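Local coordinates for ParM protein (Staphylococcus aureus, PDB 3JS6) that probably assembles into actin-like filaments that help segregate plasmid DNA between daughter cells, at residues E53-I56 with E62-L65; C98-L103 with K139-E144; V4-L9 with L336-V341; N123-D128 with V157-Q162; G18-E23 with R105-E110. One frame throughout, in Å; residues are numbered along the deposited sequence.

Contact 1: residues E53-I56 with E62-L65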
# COMPACT_ATOMS: atom_id res chain seq x y z
N GLU A 53 9.15 -1.78 19.68
CA GLU A 53 8.21 -2.18 20.72
C GLU A 53 7.22 -1.06 20.89
O GLU A 53 7.62 0.11 20.96
CB GLU A 53 8.93 -2.42 22.05
CG GLU A 53 9.99 -3.49 21.98
CD GLU A 53 10.63 -3.75 23.33
OE1 GLU A 53 10.67 -2.82 24.17
OE2 GLU A 53 11.11 -4.89 23.54
N PHE A 54 5.93 -1.42 20.96
CA PHE A 54 4.86 -0.44 21.10
C PHE A 54 3.97 -0.69 22.31
O PHE A 54 3.45 -1.80 22.49
CB PHE A 54 3.97 -0.44 19.85
CG PHE A 54 4.71 -0.14 18.57
CD1 PHE A 54 5.52 -1.10 17.97
CD2 PHE A 54 4.62 1.12 18.00
CE1 PHE A 54 6.23 -0.80 16.80
CE2 PHE A 54 5.33 1.42 16.84
CZ PHE A 54 6.13 0.47 16.25
N ILE A 55 3.80 0.34 23.13
CA ILE A 55 2.89 0.27 24.29
C ILE A 55 1.84 1.33 24.02
O ILE A 55 2.16 2.53 23.88
CB ILE A 55 3.61 0.55 25.61
CG1 ILE A 55 4.58 -0.59 25.92
CG2 ILE A 55 2.59 0.67 26.74
CD1 ILE A 55 5.42 -0.34 27.16
N ILE A 56 0.58 0.90 23.95
CA ILE A 56 -0.53 1.80 23.62
C ILE A 56 -1.36 2.20 24.85
O ILE A 56 -1.86 1.33 25.57
CB ILE A 56 -1.51 1.13 22.61
CG1 ILE A 56 -0.74 0.44 21.47
CG2 ILE A 56 -2.51 2.16 22.11
CD1 ILE A 56 0.27 1.31 20.79
N GLU A 62 0.75 -5.41 27.37
CA GLU A 62 0.88 -5.82 25.99
C GLU A 62 1.90 -5.00 25.24
O GLU A 62 1.64 -3.87 24.82
CB GLU A 62 -0.45 -5.71 25.25
CG GLU A 62 -0.37 -6.23 23.82
CD GLU A 62 -1.72 -6.29 23.13
OE1 GLU A 62 -2.22 -7.41 22.91
OE2 GLU A 62 -2.27 -5.21 22.82
N VAL A 63 3.07 -5.57 25.04
CA VAL A 63 4.11 -4.85 24.31
C VAL A 63 4.05 -5.42 22.90
O VAL A 63 4.46 -6.55 22.66
CB VAL A 63 5.49 -5.10 24.94
CG1 VAL A 63 6.55 -4.32 24.19
CG2 VAL A 63 5.45 -4.68 26.39
N LEU A 64 3.49 -4.64 21.97
CA LEU A 64 3.35 -5.09 20.58
C LEU A 64 4.70 -5.04 19.85
O LEU A 64 5.53 -4.19 20.15
CB LEU A 64 2.32 -4.21 19.86
CG LEU A 64 0.85 -4.28 20.33
CD1 LEU A 64 0.01 -3.18 19.63
CD2 LEU A 64 0.28 -5.64 19.99
N LEU A 65 4.90 -5.94 18.89
CA LEU A 65 6.14 -6.00 18.11
C LEU A 65 5.81 -5.82 16.64
O LEU A 65 4.96 -6.54 16.09
CB LEU A 65 6.83 -7.35 18.33
CG LEU A 65 7.37 -7.50 19.75
CD1 LEU A 65 7.86 -8.93 19.98
CD2 LEU A 65 8.52 -6.47 19.93
O HOH W 1 0.04 -1.81 24.76

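Contact 2: residues C98-L103 with K139-E144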
# COMPACT_ATOMS: atom_id res chain seq x y z
N CYS A 98 0.39 0.59 15.65
CA CYS A 98 1.86 0.52 15.48
C CYS A 98 2.36 1.32 14.27
O CYS A 98 3.45 1.89 14.29
CB CYS A 98 2.33 -0.93 15.35
SG CYS A 98 2.00 -1.89 16.85
N SER A 99 1.56 1.33 13.20
CA SER A 99 1.90 2.04 11.97
C SER A 99 1.84 3.55 12.26
O SER A 99 2.72 4.32 11.88
CB SER A 99 0.90 1.67 10.87
OG SER A 99 1.04 0.30 10.52
N ILE A 100 0.80 3.96 12.96
CA ILE A 100 0.70 5.37 13.31
C ILE A 100 1.87 5.70 14.24
O ILE A 100 2.54 6.72 14.08
CB ILE A 100 -0.65 5.65 14.01
CG1 ILE A 100 -1.76 5.67 12.94
CG2 ILE A 100 -0.57 6.97 14.79
CD1 ILE A 100 -3.18 5.80 13.48
N GLY A 101 2.15 4.80 15.18
CA GLY A 101 3.25 5.03 16.10
C GLY A 101 4.61 5.18 15.43
O GLY A 101 5.43 6.02 15.84
N LEU A 102 4.88 4.36 14.41
CA LEU A 102 6.16 4.42 13.70
C LEU A 102 6.33 5.78 13.03
O LEU A 102 7.42 6.33 12.99
CB LEU A 102 6.26 3.34 12.61
CG LEU A 102 7.01 2.03 12.85
CD1 LEU A 102 7.13 1.31 11.49
CD2 LEU A 102 8.41 2.27 13.47
N LEU A 103 5.24 6.29 12.45
CA LEU A 103 5.33 7.59 11.82
C LEU A 103 5.50 8.68 12.89
O LEU A 103 6.30 9.61 12.71
CB LEU A 103 4.10 7.87 10.95
CG LEU A 103 3.90 6.93 9.73
CD1 LEU A 103 2.72 7.43 8.88
CD2 LEU A 103 5.17 6.87 8.86
N LYS A 139 -8.80 9.55 16.25
CA LYS A 139 -8.78 9.60 17.71
C LYS A 139 -7.38 9.90 18.22
O LYS A 139 -6.39 9.70 17.53
CB LYS A 139 -9.27 8.28 18.32
CG LYS A 139 -8.39 7.08 18.10
CD LYS A 139 -9.02 5.83 18.69
CE LYS A 139 -8.28 4.57 18.25
NZ LYS A 139 -8.93 3.35 18.75
N SER A 140 -7.32 10.40 19.45
CA SER A 140 -6.05 10.71 20.07
C SER A 140 -5.54 9.46 20.73
O SER A 140 -6.33 8.57 21.06
CB SER A 140 -6.23 11.79 21.15
OG SER A 140 -6.32 13.07 20.56
N ARG A 141 -4.23 9.37 20.92
CA ARG A 141 -3.70 8.21 21.62
C ARG A 141 -2.28 8.41 22.08
O ARG A 141 -1.54 9.18 21.50
CB ARG A 141 -3.78 6.97 20.73
CG ARG A 141 -2.92 7.00 19.47
CD ARG A 141 -3.78 7.45 18.29
NE ARG A 141 -4.41 6.28 17.66
CZ ARG A 141 -4.99 6.25 16.45
NH1 ARG A 141 -5.02 7.35 15.71
NH2 ARG A 141 -5.55 5.12 16.00
N LEU A 142 -1.91 7.72 23.14
CA LEU A 142 -0.56 7.78 23.66
C LEU A 142 0.14 6.51 23.18
O LEU A 142 -0.32 5.38 23.43
CB LEU A 142 -0.57 7.78 25.19
CG LEU A 142 0.86 7.69 25.76
CD1 LEU A 142 1.58 8.99 25.46
CD2 LEU A 142 0.85 7.43 27.27
N ILE A 143 1.25 6.68 22.48
CA ILE A 143 1.97 5.50 22.02
C ILE A 143 3.42 5.68 22.43
O ILE A 143 4.02 6.73 22.23
CB ILE A 143 1.90 5.33 20.48
CG1 ILE A 143 0.45 5.12 20.05
CG2 ILE A 143 2.78 4.15 20.04
CD1 ILE A 143 0.30 5.03 18.57
N GLU A 144 3.98 4.63 23.01
CA GLU A 144 5.37 4.64 23.43
C GLU A 144 6.09 3.71 22.44
O GLU A 144 5.77 2.51 22.38
CB GLU A 144 5.47 4.09 24.85
CG GLU A 144 6.76 4.41 25.57
CD GLU A 144 6.95 3.54 26.79
OE1 GLU A 144 7.59 2.46 26.67
OE2 GLU A 144 6.45 3.92 27.86

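Contact 3: residues V4-L9 with L336-V341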
# COMPACT_ATOMS: atom_id res chain seq x y z
N VAL A 4 1.05 21.02 12.48
CA VAL A 4 0.43 19.79 11.97
C VAL A 4 1.21 19.06 10.87
O VAL A 4 1.68 19.66 9.91
CB VAL A 4 -0.98 20.10 11.46
CG1 VAL A 4 -1.68 18.84 11.03
CG2 VAL A 4 -1.79 20.82 12.56
N TYR A 5 1.34 17.75 11.02
CA TYR A 5 2.05 16.90 10.07
C TYR A 5 1.09 16.03 9.27
O TYR A 5 -0.02 15.79 9.71
CB TYR A 5 3.02 15.99 10.80
CG TYR A 5 4.11 16.72 11.51
CD1 TYR A 5 4.06 16.92 12.90
CD2 TYR A 5 5.19 17.24 10.81
CE1 TYR A 5 5.07 17.60 13.56
CE2 TYR A 5 6.20 17.93 11.46
CZ TYR A 5 6.13 18.11 12.83
OH TYR A 5 7.13 18.82 13.47
N VAL A 6 1.53 15.54 8.11
CA VAL A 6 0.66 14.70 7.32
C VAL A 6 1.17 13.26 7.31
O VAL A 6 2.31 13.01 6.95
CB VAL A 6 0.58 15.23 5.86
CG1 VAL A 6 -0.13 14.22 4.96
CG2 VAL A 6 -0.21 16.56 5.84
N MSE A 7 0.33 12.34 7.76
CA MSE A 7 0.68 10.91 7.77
C MSE A 7 -0.07 10.27 6.62
O MSE A 7 -1.29 10.41 6.53
CB MSE A 7 0.23 10.20 9.03
CG MSE A 7 1.02 10.50 10.31
SE MSE A 7 0.30 9.35 11.78
CE MSE A 7 1.62 9.70 13.12
N ALA A 8 0.66 9.56 5.74
CA ALA A 8 0.04 8.87 4.63
C ALA A 8 0.30 7.39 4.92
O ALA A 8 1.43 6.99 5.18
CB ALA A 8 0.68 9.26 3.33
N LEU A 9 -0.77 6.60 4.87
CA LEU A 9 -0.69 5.17 5.19
C LEU A 9 -1.41 4.34 4.16
O LEU A 9 -2.44 4.76 3.63
CB LEU A 9 -1.33 4.90 6.55
CG LEU A 9 -0.50 5.31 7.77
CD1 LEU A 9 -1.37 5.31 9.05
CD2 LEU A 9 0.68 4.32 7.90
N LEU A 336 -3.75 18.94 1.54
CA LEU A 336 -4.93 19.76 1.34
C LEU A 336 -5.78 19.71 2.59
O LEU A 336 -6.36 20.72 3.00
CB LEU A 336 -5.74 19.27 0.15
CG LEU A 336 -5.07 19.50 -1.21
CD1 LEU A 336 -6.03 19.10 -2.30
CD2 LEU A 336 -4.68 20.97 -1.38
N LEU A 337 -5.87 18.53 3.22
CA LEU A 337 -6.66 18.44 4.44
C LEU A 337 -5.98 19.25 5.56
O LEU A 337 -6.65 19.87 6.40
CB LEU A 337 -6.82 16.97 4.89
CG LEU A 337 -7.75 16.74 6.08
CD1 LEU A 337 -9.16 17.22 5.73
CD2 LEU A 337 -7.77 15.28 6.44
N LYS A 338 -4.66 19.26 5.55
CA LYS A 338 -3.89 20.01 6.54
C LYS A 338 -4.17 21.51 6.39
O LYS A 338 -4.29 22.24 7.38
CB LYS A 338 -2.40 19.75 6.36
CG LYS A 338 -1.49 20.69 7.15
CD LYS A 338 -0.03 20.35 6.93
CE LYS A 338 0.88 21.42 7.48
NZ LYS A 338 2.30 21.04 7.35
N ASN A 339 -4.28 21.99 5.16
CA ASN A 339 -4.57 23.41 4.98
C ASN A 339 -5.98 23.70 5.49
O ASN A 339 -6.21 24.68 6.19
CB ASN A 339 -4.47 23.82 3.51
CG ASN A 339 -3.09 23.58 2.95
OD1 ASN A 339 -2.09 23.73 3.66
ND2 ASN A 339 -3.03 23.22 1.67
N LYS A 340 -6.93 22.83 5.14
CA LYS A 340 -8.30 23.05 5.59
C LYS A 340 -8.36 23.19 7.11
O LYS A 340 -9.13 24.00 7.65
CB LYS A 340 -9.20 21.90 5.15
CG LYS A 340 -10.64 22.08 5.57
CD LYS A 340 -11.51 20.91 5.14
CE LYS A 340 -12.91 21.04 5.72
NZ LYS A 340 -13.70 19.80 5.48
N VAL A 341 -7.52 22.42 7.80
CA VAL A 341 -7.46 22.43 9.26
C VAL A 341 -6.72 23.64 9.84
O VAL A 341 -7.11 24.17 10.89
CB VAL A 341 -6.79 21.12 9.75
CG1 VAL A 341 -6.48 21.19 11.24
CG2 VAL A 341 -7.72 19.95 9.45

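Contact 4: residues N123-D128 with V157-Q162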
# COMPACT_ATOMS: atom_id res chain seq x y z
N ASN A 123 -14.55 -1.17 -3.41
CA ASN A 123 -15.86 -1.71 -3.09
C ASN A 123 -16.38 -1.44 -1.67
O ASN A 123 -17.53 -1.72 -1.39
CB ASN A 123 -15.91 -3.22 -3.39
CG ASN A 123 -15.01 -4.03 -2.47
OD1 ASN A 123 -14.93 -5.25 -2.60
ND2 ASN A 123 -14.33 -3.37 -1.55
N GLU A 124 -15.55 -0.92 -0.78
CA GLU A 124 -16.03 -0.64 0.57
C GLU A 124 -16.06 0.85 0.86
O GLU A 124 -16.57 1.29 1.90
CB GLU A 124 -15.18 -1.36 1.63
CG GLU A 124 -13.88 -1.93 1.12
CD GLU A 124 -13.13 -2.72 2.19
OE1 GLU A 124 -12.78 -2.12 3.23
OE2 GLU A 124 -12.89 -3.93 1.99
N ILE A 125 -15.56 1.62 -0.09
CA ILE A 125 -15.44 3.07 -0.00
C ILE A 125 -16.74 3.86 -0.02
O ILE A 125 -16.98 4.67 -0.91
CB ILE A 125 -14.51 3.58 -1.14
CG1 ILE A 125 -14.10 5.03 -0.88
CG2 ILE A 125 -15.21 3.46 -2.49
CD1 ILE A 125 -13.24 5.20 0.33
N GLY A 126 -17.58 3.65 1.00
CA GLY A 126 -18.84 4.36 1.09
C GLY A 126 -19.78 3.59 2.00
O GLY A 126 -20.82 4.10 2.41
N THR A 127 -19.41 2.36 2.30
CA THR A 127 -20.20 1.49 3.15
C THR A 127 -19.97 1.79 4.62
O THR A 127 -19.38 2.82 4.98
CB THR A 127 -19.85 0.02 2.91
OG1 THR A 127 -18.61 -0.27 3.57
CG2 THR A 127 -19.70 -0.26 1.42
N ASP A 128 -20.44 0.88 5.46
CA ASP A 128 -20.29 0.99 6.91
C ASP A 128 -18.83 0.72 7.29
O ASP A 128 -18.40 1.02 8.40
CB ASP A 128 -21.20 -0.01 7.62
CG ASP A 128 -20.86 -1.44 7.27
OD1 ASP A 128 -20.90 -1.79 6.07
OD2 ASP A 128 -20.56 -2.22 8.20
N VAL A 157 -9.11 13.23 8.93
CA VAL A 157 -8.88 11.96 8.22
C VAL A 157 -9.47 12.04 6.82
O VAL A 157 -10.57 12.53 6.62
CB VAL A 157 -9.54 10.77 8.96
CG1 VAL A 157 -9.35 9.48 8.15
CG2 VAL A 157 -8.91 10.62 10.35
N LYS A 158 -8.72 11.57 5.83
CA LYS A 158 -9.22 11.60 4.47
C LYS A 158 -8.99 10.22 3.87
O LYS A 158 -7.85 9.77 3.81
CB LYS A 158 -8.49 12.66 3.66
CG LYS A 158 -8.91 12.74 2.18
CD LYS A 158 -10.41 13.00 1.98
CE LYS A 158 -10.70 13.33 0.52
NZ LYS A 158 -12.15 13.45 0.26
N ILE A 159 -10.07 9.57 3.45
CA ILE A 159 -9.98 8.24 2.88
C ILE A 159 -10.49 8.17 1.43
O ILE A 159 -11.59 8.64 1.14
CB ILE A 159 -10.83 7.24 3.68
CG1 ILE A 159 -10.35 7.18 5.13
CG2 ILE A 159 -10.77 5.89 3.01
CD1 ILE A 159 -11.38 6.64 6.06
N VAL A 160 -9.71 7.61 0.52
CA VAL A 160 -10.20 7.47 -0.84
C VAL A 160 -10.07 6.02 -1.30
O VAL A 160 -9.57 5.17 -0.56
CB VAL A 160 -9.44 8.38 -1.83
CG1 VAL A 160 -9.64 9.84 -1.43
CG2 VAL A 160 -7.97 8.01 -1.88
N ALA A 161 -10.54 5.74 -2.52
CA ALA A 161 -10.40 4.38 -3.08
C ALA A 161 -8.92 4.19 -3.39
O ALA A 161 -8.26 5.10 -3.90
CB ALA A 161 -11.24 4.26 -4.36
N GLN A 162 -8.38 3.01 -3.12
CA GLN A 162 -6.94 2.78 -3.33
C GLN A 162 -6.33 3.16 -4.67
O GLN A 162 -5.25 3.76 -4.71
CB GLN A 162 -6.59 1.33 -3.01
CG GLN A 162 -7.29 0.81 -1.80
CD GLN A 162 -6.68 -0.46 -1.28
OE1 GLN A 162 -6.38 -1.38 -2.05
NE2 GLN A 162 -6.49 -0.52 0.03

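Contact 5: residues G18-E23 with R105-E110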
# COMPACT_ATOMS: atom_id res chain seq x y z
N GLY A 18 4.08 3.44 4.82
CA GLY A 18 3.83 4.66 5.55
C GLY A 18 4.79 5.77 5.17
O GLY A 18 5.94 5.53 4.79
N LYS A 19 4.33 7.01 5.25
CA LYS A 19 5.23 8.12 4.93
C LYS A 19 4.86 9.35 5.74
O LYS A 19 3.68 9.65 5.91
CB LYS A 19 5.17 8.42 3.42
CG LYS A 19 6.12 9.51 2.93
CD LYS A 19 6.07 9.66 1.41
CE LYS A 19 7.14 10.64 0.91
NZ LYS A 19 6.79 12.06 1.23
N ILE A 20 5.86 10.04 6.27
CA ILE A 20 5.64 11.28 6.99
C ILE A 20 6.86 12.13 6.65
O ILE A 20 7.99 11.68 6.80
CB ILE A 20 5.47 11.07 8.54
CG1 ILE A 20 5.22 12.43 9.21
CG2 ILE A 20 6.67 10.35 9.14
CD1 ILE A 20 4.69 12.36 10.63
N ASN A 21 6.61 13.35 6.18
CA ASN A 21 7.69 14.22 5.76
C ASN A 21 8.56 13.43 4.77
O ASN A 21 8.03 12.88 3.80
CB ASN A 21 8.48 14.70 6.99
CG ASN A 21 7.59 15.49 7.98
OD1 ASN A 21 6.71 16.25 7.57
ND2 ASN A 21 7.84 15.32 9.27
N ASP A 22 9.87 13.36 4.99
CA ASP A 22 10.73 12.63 4.06
C ASP A 22 11.04 11.22 4.54
O ASP A 22 11.90 10.55 3.99
CB ASP A 22 12.04 13.40 3.86
CG ASP A 22 11.80 14.79 3.29
OD1 ASP A 22 11.12 14.89 2.25
OD2 ASP A 22 12.29 15.77 3.87
N GLU A 23 10.32 10.77 5.55
CA GLU A 23 10.52 9.45 6.14
C GLU A 23 9.48 8.45 5.62
O GLU A 23 8.31 8.79 5.46
CB GLU A 23 10.40 9.57 7.66
CG GLU A 23 11.70 9.62 8.46
CD GLU A 23 12.86 10.34 7.78
OE1 GLU A 23 12.84 11.59 7.67
OE2 GLU A 23 13.80 9.64 7.37
N ARG A 105 7.01 8.46 15.69
CA ARG A 105 8.36 8.44 16.20
C ARG A 105 9.31 9.29 15.34
O ARG A 105 10.37 9.68 15.79
CB ARG A 105 8.88 7.00 16.28
CG ARG A 105 10.12 6.84 17.16
CD ARG A 105 11.34 6.53 16.31
NE ARG A 105 11.17 5.29 15.55
CZ ARG A 105 11.36 4.07 16.06
NH1 ARG A 105 11.17 3.00 15.30
NH2 ARG A 105 11.77 3.93 17.32
N GLU A 106 8.92 9.55 14.10
CA GLU A 106 9.76 10.36 13.21
C GLU A 106 9.60 11.86 13.47
O GLU A 106 10.25 12.66 12.83
CB GLU A 106 9.45 10.05 11.74
CG GLU A 106 9.83 8.61 11.32
CD GLU A 106 11.29 8.29 11.62
OE1 GLU A 106 12.15 9.20 11.56
OE2 GLU A 106 11.60 7.11 11.89
N VAL A 107 8.74 12.23 14.41
CA VAL A 107 8.54 13.65 14.75
C VAL A 107 9.22 13.83 16.09
O VAL A 107 8.85 13.18 17.06
CB VAL A 107 7.05 14.02 14.92
CG1 VAL A 107 6.96 15.47 15.43
CG2 VAL A 107 6.27 13.85 13.59
N PRO A 108 10.21 14.74 16.18
CA PRO A 108 10.96 14.99 17.42
C PRO A 108 10.17 15.40 18.66
O PRO A 108 10.44 14.92 19.74
CB PRO A 108 11.96 16.09 17.00
CG PRO A 108 12.00 16.00 15.49
CD PRO A 108 10.56 15.73 15.15
N GLU A 109 9.21 16.31 18.49
CA GLU A 109 8.39 16.78 19.62
C GLU A 109 7.54 15.70 20.23
O GLU A 109 7.19 14.71 19.57
CB GLU A 109 7.42 17.90 19.20
CG GLU A 109 7.99 18.94 18.29
CD GLU A 109 7.72 18.63 16.83
OE1 GLU A 109 6.62 18.94 16.34
OE2 GLU A 109 8.62 18.08 16.18
N GLU A 110 7.18 15.92 21.49
CA GLU A 110 6.34 15.01 22.27
C GLU A 110 4.90 14.93 21.77
O GLU A 110 4.32 13.85 21.65
CB GLU A 110 6.28 15.45 23.73
CG GLU A 110 7.38 14.94 24.60
CD GLU A 110 6.83 14.39 25.89
OE1 GLU A 110 6.15 13.34 25.85
OE2 GLU A 110 7.06 15.02 26.95
O HOH W 2 9.54 13.20 9.72

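Contact 1: residues E53-I56 with E62-L65
Phe54 and Leu64 face each other as an antiparallel hydrogen-bonded pair, and the backbone N-H and carbonyl of each are satisfied by the other. Phe54 N gives to Leu64 O at 2.9 Å, its nitrogen tilted 20° from the carbonyl plane; Leu64 N gives to Phe54 O, also at 2.9 Å, and here the donor stays in that plane. Leu64 O has further company. Glu53 CA brings its hydrogen to it at 3.4 Å, and the edge of the Phe54 ring comes up in plane, CD1 being 3.8 Å from Leu64 O. Strands 52-56 and 64-66 form a beta hairpin within the large sheet of the N-terminal actin-like domain, and toward its turn a water carries the link: it accepts from Ile56 N at 2.9 Å and donates to Glu62 O at 2.6 Å. The outer backbone bonds go to other neighbours, Val63 to Lys34 and Leu65 to Gly32. Leu64 CD1 touches Ile56 CG1 at 4.1 Å, the two side chains crossing roughly at right angles. Glu53 packs CB on Val63 CG1 at 3.7 Å and runs its extended chain alongside Leu65, while its OE2 forms a salt bridge with Lys34.

Contact 2: residues C98-L103 with K139-E144
Ile143 and Arg141, two residues apart on strand 141-144, both turn toward the helix and settle on Gly101 and Ile100. This is a helix-on-sheet layer of the N-terminal actin-like domain, with helix 98-103 lying across the strand at 72° and the axes 8.8 Å apart. Arg141 and Ile100 meet at about a right angle, the isoleucine tip pressing on the flat of the guanidinium: CD1 of Ile100 is 3.3 Å from NH1 of Arg141. Lys139 lays its CG over the opposite face, so the group is held between two aliphatic chains. The arginine gets there by a folded route. Its CG sits between the backbone N and the carbonyl carbon (chi1 65°), and two more bends bring the head round to Glu97, one turn earlier on the helix, which forms a salt bridge with NH2 and should help fix its rotation. Ile143 works differently, lying chiefly against main chain. Because Gly101 has no side chain, the strand residue can rest directly on the helix backbone. Ile143 CD1 comes within 3.8 Å of Gly101 CA and lies 4.3 Å from Ile100 CG2.

Contact 3: residues V4-L9 with L336-V341
Lys338 dominates this contact, stretching from helix 325-342 along the start of strand 4-11 and burying more surface here than any other residue. Its CG points away from the backbone N (chi1 168°) and every later torsion is extended, which lays CB, CD and CE along the strand before the amino group arrives at a main-chain carbonyl. There Lys338 NZ lies 3.0 Å from Val4 O, a weak hydrogen bond, and the preceding carbon crowds the same oxygen, Lys338 CE being 3.1 Å from Val4 O. The stem does the packing, and the amino group adds only that weak bond. Val4, second in buried surface, supplies the carbonyl and turns its side chain toward the helix as well; its CG1 stands 4.3 Å from CG of Lys338. Val6 is the third partner. Its CG2 fits against the lysine stem at two places, 3.9 Å from Lys338 CB and equally 3.9 Å from Lys338 CD, the two side chains crossing at a slant. The same row continues past this contact: Val6 also touches Glu335, and Ala8 touches Val327 and Glu331, so alternate strand residues follow the helix. Met7 and Leu9, in between, pack on helix 90-104 instead. The sheet is thereby covered by a helix on either side. Such a three-layer sandwich is familiar from actin-like domains, where, as here, the C-terminal helix comes back to pack against the N-terminal domain and ties the two ends of the chain together.

Contact 4: residues N123-D128 with V157-Q162
Ile125 is the centre of an inverse gamma turn, in the loop that leads from strand 111-120 into helix 128-137, and from there it reaches over to the end of strand 148-161, touching Ile159, Val160 and Ala161. Both strands belong to the sheet of the N-terminal actin-like domain, where they run parallel as neighbours; the contact pins the loop leaving one to the end of the other, near the surface. Ile125 does nearly all the work. A chi1 of -167° swings its CG1 branch to the far side of CB from the backbone N and sends CD1 over to the strand. Ile125 CD1 sits 3.7 Å from CG2 of Ile159, the two side chains sliding past each other in opposite directions, and equally 3.7 Å from the carbonyl carbon C of Val160. The other branch, CG2 of Ile125, only just meets CB of Ala161 at 4.5 Å. Met120 of strand 111-120 touches both Ile125 and Ile159, joining the apolar patch from the neighbouring strand. The turn itself is held by one oxygen: Glu124 O accepts from Gly126 N at 2.7 Å, which closes the gamma turn, and also from Thr127 N at 3.1 Å. Thr127 is the N-cap of the following helix; its OG1 caps Lys129 N and gives its own hydrogen to Glu124 O at 3.1 Å, as a third donor to that carbonyl.

Contact 5: residues G18-E23 with R105-E110
ND2 of Asn21 gives a hydrogen bond of 2.8 Å to a water, and that water passes a longer one, 3.2 Å, to Glu106 O, making a polar bridge between the two segments. Asn21 sits at the second position of a type II' turn running from Ile20 to Glu23, closed by Glu23 N on Ile20 O at 2.8 Å and by Ile20 N on Glu23 O. The turn has a further tie in Lys19, whose NZ donates to Asn21 O, lying nearly straight out from that carbonyl, and also forms a salt bridge with Glu331. Alongside this bridge is an apolar contact. With both torsions of Ile20 extended (chi1 -179°, chi2 165°), its longer branch reaches straight across and Ile20 CD1 meets CG2 of Val107 at 3.7 Å, the two side chains about at right angles. The other branch, Ile20 CG2, slants over Glu106 CB at 3.8 Å. Tyr5 of strand 4-11 borders both Ile20 and Val107. Farther out two acids pass each other: Glu106 folds back so that its OE1 is 3.2 Å from CG of Glu23, while Glu23 OE2 keeps 4.5 Å from Glu106 OE1. Like charges so near might raise the proton affinity of one of them, though Glu23 is solvent-exposed, which should soften the effect. The tight turn joins the second and third strands of the antiparallel trio, 4-11, 15-20 and 23-33, that opens this ribonuclease H-like fold, and it rests on the loop joining helix 90-104 to strand 111-120, which runs parallel to strand 4-11.

In the fold
All five contacts draw on one large sheet of the N-terminal actin-like domain. Contacts 1 and 2, with centres 10 Å apart, meet directly: Ile55 O is 2.9 Å from Glu144 N, a probable hydrogen bond, and Phe54 packs on Cys98 and Leu102. Leu103 of contact 2 leans on Gly18 and Lys19 of contact 5, whose centre is 11 Å away. Contact 3 shares a strand pairing with contact 5 through Ala8 O and Lys19 N, 2.9 Å apart, and approaches contact 4 where Leu337 touches Val157. Helix 90-104 of contact 2 and helix 325-342 of contact 3 lie on opposite faces of strand 4-11. Contacts 1 and 4 stand farthest apart, centres 28 Å from each other. The model is the apo form, without bound nucleotide.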